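Local coordinates for protein peptidase, M20/M25/M40 family (Staphylococcus aureus, PDB 4EWT) that probably hydrolyses amide bonds of acylated amino acids or related small substrates, as a metal-dependent amidohydrolase with two manganese ions bound in its active site, at residues Y180-G194 / D251-D264. Numbering follows the deposited sequence.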
loop_
_atom_site.group_PDB
_atom_site.type_symbol
_atom_site.label_atom_id
_atom_site.label_comp_id
_atom_site.label_asym_id
_atom_site.label_seq_id
_atom_site.Cartn_x
_atom_site.Cartn_y
_atom_site.Cartn_z
ATOM N N TYR A 180 -20.355 27.880 -3.932
ATOM C CA TYR A 180 -18.957 27.655 -3.559
ATOM C C TYR A 180 -17.991 27.891 -4.716
ATOM O O TYR A 180 -18.095 27.259 -5.765
ATOM C CB TYR A 180 -18.777 26.241 -3.029
ATOM C CG TYR A 180 -19.381 25.992 -1.668
ATOM C CD1 TYR A 180 -18.755 26.451 -0.510
ATOM C CD2 TYR A 180 -20.569 25.281 -1.537
ATOM C CE1 TYR A 180 -19.304 26.203 0.754
ATOM C CE2 TYR A 180 -21.117 25.024 -0.287
ATOM C CZ TYR A 180 -20.475 25.481 0.849
ATOM O OH TYR A 180 -21.018 25.224 2.082
ATOM N N VAL A 181 -17.035 28.788 -4.510
ATOM C CA VAL A 181 -16.205 29.258 -5.620
ATOM C C VAL A 181 -14.695 29.085 -5.365
ATOM O O VAL A 181 -13.910 29.034 -6.313
ATOM C CB VAL A 181 -16.576 30.718 -6.020
ATOM C CG1 VAL A 181 -16.343 31.692 -4.854
ATOM C CG2 VAL A 181 -15.821 31.158 -7.273
ATOM N N GLN A 182 -14.306 29.010 -4.092
ATOM C CA GLN A 182 -12.916 28.729 -3.698
ATOM C C GLN A 182 -12.886 27.799 -2.496
ATOM O O GLN A 182 -13.774 27.842 -1.657
ATOM C CB GLN A 182 -12.122 30.023 -3.455
ATOM C CG GLN A 182 -11.835 30.719 -4.779
ATOM C CD GLN A 182 -10.893 31.899 -4.724
ATOM O OE1 GLN A 182 -11.149 32.907 -5.368
ATOM N NE2 GLN A 182 -9.785 31.769 -4.011
ATOM N N THR A 183 -11.866 26.950 -2.439
ATOM C CA THR A 183 -11.807 25.849 -1.489
ATOM C C THR A 183 -11.499 26.359 -0.097
ATOM O O THR A 183 -10.841 27.376 0.062
ATOM C CB THR A 183 -10.703 24.813 -1.864
ATOM O OG1 THR A 183 -9.422 25.452 -1.856
ATOM C CG2 THR A 183 -10.946 24.226 -3.226
ATOM N N GLY A 184 -11.996 25.649 0.906
ATOM C CA GLY A 184 -11.561 25.863 2.272
ATOM C C GLY A 184 -10.358 24.996 2.563
ATOM O O GLY A 184 -10.006 24.118 1.776
ATOM N N ARG A 185 -9.748 25.220 3.714
ATOM C CA ARG A 185 -8.450 24.651 3.991
ATOM C C ARG A 185 -8.373 24.173 5.431
ATOM O O ARG A 185 -8.922 24.823 6.345
ATOM C CB ARG A 185 -7.373 25.696 3.713
ATOM C CG ARG A 185 -5.945 25.216 3.898
ATOM C CD ARG A 185 -4.982 26.216 3.272
ATOM N NE ARG A 185 -5.046 27.489 3.971
ATOM C CZ ARG A 185 -4.557 28.637 3.507
ATOM N NH1 ARG A 185 -3.946 28.689 2.325
ATOM N NH2 ARG A 185 -4.686 29.740 4.229
ATOM N N ALA A 186 -7.716 23.028 5.628
ATOM C CA ALA A 186 -7.350 22.587 6.977
ATOM C C ALA A 186 -5.906 22.102 6.976
ATOM O O ALA A 186 -5.364 21.797 5.922
ATOM C CB ALA A 186 -8.307 21.506 7.472
ATOM N N PHE A 187 -5.299 22.054 8.161
ATOM C CA PHE A 187 -3.939 21.576 8.353
ATOM C C PHE A 187 -3.901 20.529 9.454
ATOM O O PHE A 187 -4.612 20.642 10.450
ATOM C CB PHE A 187 -3.021 22.730 8.768
ATOM C CG PHE A 187 -2.926 23.813 7.746
ATOM C CD1 PHE A 187 -2.316 23.569 6.510
ATOM C CD2 PHE A 187 -3.454 25.073 8.000
ATOM C CE1 PHE A 187 -2.225 24.576 5.551
ATOM C CE2 PHE A 187 -3.371 26.094 7.049
ATOM C CZ PHE A 187 -2.753 25.850 5.830
ATOM N N PHE A 188 -3.035 19.539 9.301
ATOM C CA PHE A 188 -2.846 18.554 10.353
ATOM C C PHE A 188 -1.392 18.151 10.551
ATOM O O PHE A 188 -0.583 18.171 9.614
ATOM C CB PHE A 188 -3.740 17.316 10.129
ATOM C CG PHE A 188 -3.437 16.552 8.859
ATOM C CD1 PHE A 188 -2.647 15.416 8.896
ATOM C CD2 PHE A 188 -3.990 16.954 7.643
ATOM C CE1 PHE A 188 -2.375 14.682 7.717
ATOM C CE2 PHE A 188 -3.739 16.235 6.444
ATOM C CZ PHE A 188 -2.933 15.109 6.480
ATOM N N LYS A 189 -1.078 17.799 11.794
ATOM C CA LYS A 189 0.194 17.178 12.128
ATOM C C LYS A 189 -0.139 15.837 12.735
ATOM O O LYS A 189 -1.057 15.732 13.548
ATOM C CB LYS A 189 0.970 18.024 13.144
ATOM C CG LYS A 189 1.320 19.411 12.631
ATOM C CD LYS A 189 2.043 20.233 13.685
ATOM C CE LYS A 189 2.479 21.593 13.121
ATOM N NZ LYS A 189 2.493 22.645 14.186
ATOM N N LEU A 190 0.582 14.806 12.321
ATOM C CA LEU A 190 0.371 13.492 12.894
ATOM C C LEU A 190 1.693 12.953 13.391
ATOM O O LEU A 190 2.672 12.861 12.634
ATOM C CB LEU A 190 -0.247 12.534 11.872
ATOM C CG LEU A 190 -0.330 11.047 12.249
ATOM C CD1 LEU A 190 -1.307 10.764 13.421
ATOM C CD2 LEU A 190 -0.722 10.257 11.025
ATOM N N LYS A 191 1.727 12.614 14.670
ATOM C CA LYS A 191 2.890 11.967 15.206
ATOM C C LYS A 191 2.578 10.486 15.290
ATOM O O LYS A 191 1.552 10.106 15.822
ATOM C CB LYS A 191 3.281 12.544 16.570
ATOM C CG LYS A 191 4.424 11.772 17.223
ATOM C CD LYS A 191 5.063 12.529 18.377
ATOM C CE LYS A 191 4.184 12.514 19.597
ATOM N NZ LYS A 191 4.970 12.873 20.837
ATOM N N VAL A 192 3.453 9.672 14.713
ATOM C CA VAL A 192 3.317 8.218 14.740
ATOM C C VAL A 192 4.456 7.695 15.613
ATOM O O VAL A 192 5.634 7.770 15.227
ATOM C CB VAL A 192 3.379 7.583 13.316
ATOM C CG1 VAL A 192 3.208 6.064 13.382
ATOM C CG2 VAL A 192 2.286 8.178 12.363
ATOM N N GLN A 193 4.106 7.216 16.803
ATOM C CA GLN A 193 5.086 6.716 17.746
ATOM C C GLN A 193 5.057 5.190 17.765
ATOM O O GLN A 193 4.057 4.588 18.157
ATOM C CB GLN A 193 4.798 7.290 19.147
ATOM C CG GLN A 193 5.627 6.705 20.303
ATOM C CD GLN A 193 7.052 7.202 20.317
ATOM O OE1 GLN A 193 7.993 6.416 20.167
ATOM N NE2 GLN A 193 7.230 8.512 20.506
ATOM N N GLY A 194 6.141 4.581 17.292
ATOM C CA GLY A 194 6.377 3.145 17.442
ATOM C C GLY A 194 7.383 2.924 18.570
ATOM O O GLY A 194 7.312 3.553 19.618
ATOM N N ASP A 251 11.879 5.206 15.653
ATOM C CA ASP A 251 10.904 5.157 16.765
ATOM C C ASP A 251 9.674 6.040 16.568
ATOM O O ASP A 251 8.603 5.735 17.094
ATOM C CB ASP A 251 11.584 5.519 18.100
ATOM C CG ASP A 251 12.043 6.965 18.164
ATOM O OD1 ASP A 251 12.457 7.534 17.120
ATOM O OD2 ASP A 251 12.005 7.549 19.276
ATOM N N VAL A 252 9.846 7.127 15.817
ATOM C CA VAL A 252 8.810 8.123 15.631
ATOM C C VAL A 252 8.962 8.795 14.263
ATOM O O VAL A 252 10.083 9.054 13.819
ATOM C CB VAL A 252 8.785 9.164 16.788
ATOM C CG1 VAL A 252 10.106 9.883 16.899
ATOM C CG2 VAL A 252 7.645 10.169 16.603
ATOM N N VAL A 253 7.842 8.995 13.569
ATOM C CA VAL A 253 7.823 9.863 12.395
ATOM C C VAL A 253 6.814 11.006 12.600
ATOM O O VAL A 253 5.786 10.849 13.266
ATOM C CB VAL A 253 7.617 9.119 11.018
ATOM C CG1 VAL A 253 8.608 7.947 10.835
ATOM C CG2 VAL A 253 6.219 8.637 10.836
ATOM N N GLU A 254 7.113 12.178 12.096
ATOM C CA GLU A 254 6.178 13.275 12.098
ATOM C C GLU A 254 5.706 13.585 10.724
ATOM O O GLU A 254 6.456 13.858 9.858
ATOM C CB GLU A 254 6.742 14.555 12.664
ATOM C CG GLU A 254 7.358 14.433 13.946
ATOM C CD GLU A 254 6.455 14.667 15.076
ATOM O OE1 GLU A 254 5.276 14.952 14.886
ATOM O OE2 GLU A 254 6.947 14.528 16.182
ATOM N N ILE A 255 4.417 13.536 10.573
ATOM C CA ILE A 255 3.779 13.798 9.306
ATOM C C ILE A 255 3.021 15.117 9.382
ATOM O O ILE A 255 2.325 15.383 10.355
ATOM C CB ILE A 255 2.845 12.639 8.901
ATOM C CG1 ILE A 255 3.674 11.465 8.344
ATOM C CG2 ILE A 255 1.773 13.118 7.907
ATOM C CD1 ILE A 255 2.996 10.098 8.546
ATOM N N GLU A 256 3.187 15.953 8.361
ATOM C CA GLU A 256 2.393 17.159 8.264
ATOM C C GLU A 256 1.695 17.205 6.920
ATOM O O GLU A 256 2.290 16.897 5.873
ATOM C CB GLU A 256 3.250 18.403 8.475
ATOM C CG GLU A 256 3.796 18.550 9.889
ATOM C CD GLU A 256 4.619 19.812 10.068
ATOM O OE1 GLU A 256 4.939 20.455 9.047
ATOM O OE2 GLU A 256 4.953 20.165 11.225
ATOM N N GLY A 257 0.423 17.592 6.949
ATOM C CA GLY A 257 -0.349 17.685 5.715
ATOM C C GLY A 257 -1.331 18.836 5.638
ATOM O O GLY A 257 -1.576 19.557 6.619
ATOM N N ASP A 258 -1.879 19.021 4.448
ATOM C CA ASP A 258 -2.938 19.986 4.273
ATOM C C ASP A 258 -4.036 19.473 3.368
ATOM O O ASP A 258 -3.848 18.552 2.568
ATOM C CB ASP A 258 -2.411 21.364 3.861
ATOM C CG ASP A 258 -2.250 21.511 2.385
ATOM O OD1 ASP A 258 -1.349 20.848 1.829
ATOM O OD2 ASP A 258 -3.022 22.301 1.775
ATOM N N VAL A 259 -5.184 20.100 3.545
ATOM C CA VAL A 259 -6.465 19.608 3.110
ATOM C C VAL A 259 -7.186 20.775 2.463
ATOM O O VAL A 259 -7.169 21.895 2.991
ATOM C CB VAL A 259 -7.279 19.106 4.335
ATOM C CG1 VAL A 259 -8.763 19.062 4.030
ATOM C CG2 VAL A 259 -6.754 17.723 4.829
ATOM N N ARG A 260 -7.771 20.524 1.296
ATOM C CA ARG A 260 -8.687 21.471 0.679
ATOM C C ARG A 260 -9.998 20.766 0.398
ATOM O O ARG A 260 -10.014 19.613 -0.044
ATOM C CB ARG A 260 -8.170 22.007 -0.654
ATOM C CG ARG A 260 -6.720 22.357 -0.714
ATOM C CD ARG A 260 -6.412 23.769 -0.284
ATOM N NE ARG A 260 -4.968 23.849 -0.112
ATOM C CZ ARG A 260 -4.250 24.962 -0.094
ATOM N NH1 ARG A 260 -4.832 26.146 -0.247
ATOM N NH2 ARG A 260 -2.935 24.878 0.065
ATOM N N GLY A 261 -11.095 21.482 0.629
ATOM C CA GLY A 261 -12.425 21.007 0.244
ATOM C C GLY A 261 -13.177 22.200 -0.302
ATOM O O GLY A 261 -13.149 23.271 0.302
ATOM N N LEU A 262 -13.851 22.022 -1.433
ATOM C CA LEU A 262 -14.571 23.130 -2.049
ATOM C C LEU A 262 -15.868 23.483 -1.287
ATOM O O LEU A 262 -16.343 24.621 -1.351
ATOM C CB LEU A 262 -14.846 22.841 -3.540
ATOM C CG LEU A 262 -15.652 23.873 -4.346
ATOM C CD1 LEU A 262 -14.922 25.222 -4.402
ATOM C CD2 LEU A 262 -15.965 23.338 -5.751
ATOM N N THR A 263 -16.435 22.526 -0.560
ATOM C CA THR A 263 -17.574 22.841 0.307
ATOM C C THR A 263 -17.211 22.515 1.760
ATOM O O THR A 263 -16.244 21.790 2.003
ATOM C CB THR A 263 -18.848 22.078 -0.101
ATOM O OG1 THR A 263 -18.728 20.708 0.285
ATOM C CG2 THR A 263 -19.102 22.157 -1.619
ATOM N N ASP A 264 -17.976 23.046 2.708
ATOM C CA ASP A 264 -17.849 22.677 4.114
ATOM C C ASP A 264 -18.117 21.193 4.369
ATOM O O ASP A 264 -17.449 20.585 5.197
ATOM C CB ASP A 264 -18.827 23.481 4.972
ATOM C CG ASP A 264 -18.582 24.970 4.900
ATOM O OD1 ASP A 264 -17.450 25.396 4.533
ATOM O OD2 ASP A 264 -19.534 25.710 5.223
#
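Phe188 lays its ring across the bare backbone of Gly257, bump into hollow, in the middle of two antiparallel strands, 184-193 and 252-261. With chi1 at 63°, CG sits between the backbone N and carbonyl carbon, which swings the ring over the neighbouring strand until Gly257 CA lies 3.9 Å from the ring centroid, a CH-pi contact. The rim of the ring is wedged further along, where CE2 meets Val259 CG2 at 3.7 Å, roughly at right angles to the valine. Ala186, Leu190, Val192, Val253 and Ile255 continue this apolar face, while paired backbone hydrogen bonds from Gly184–Gly261 to Val192–Val253 fix the register.

The opposite face is mostly charged, with Phe187 among the charges. Arg185 and Arg260 run side by side, CD of Arg185 lying 3.5 Å from NH1 of Arg260 and over one face of the Arg260 guanidinium; Asp258 takes the Arg260 charge through weak bonds, and Asp296 pairs with Arg185. Phe187 rests CD1 against Asp258 CB at 3.4 Å.

Past the break in strand 179-193, Thr263, N-cap of helix 264-285, slides under Tyr180, its CA 3.8 Å from the ring centroid and nearly on the normal, while Leu262 fills the bend at Tyr180 CB.

In the fold, helices 264-285 and 208-226 cover the apolar face, with Ile274 against Phe188 and Phe215 against Leu190. Strand 233-242 flanks 252-261, strand 288-295 flanks 184-193, and Phe246 of a second subunit meets Phe187 edge-to-face on the Phe187 and Asp258 face, an arrangement consistent with the smaller, dimerisation (lid) domain of M20 peptidases.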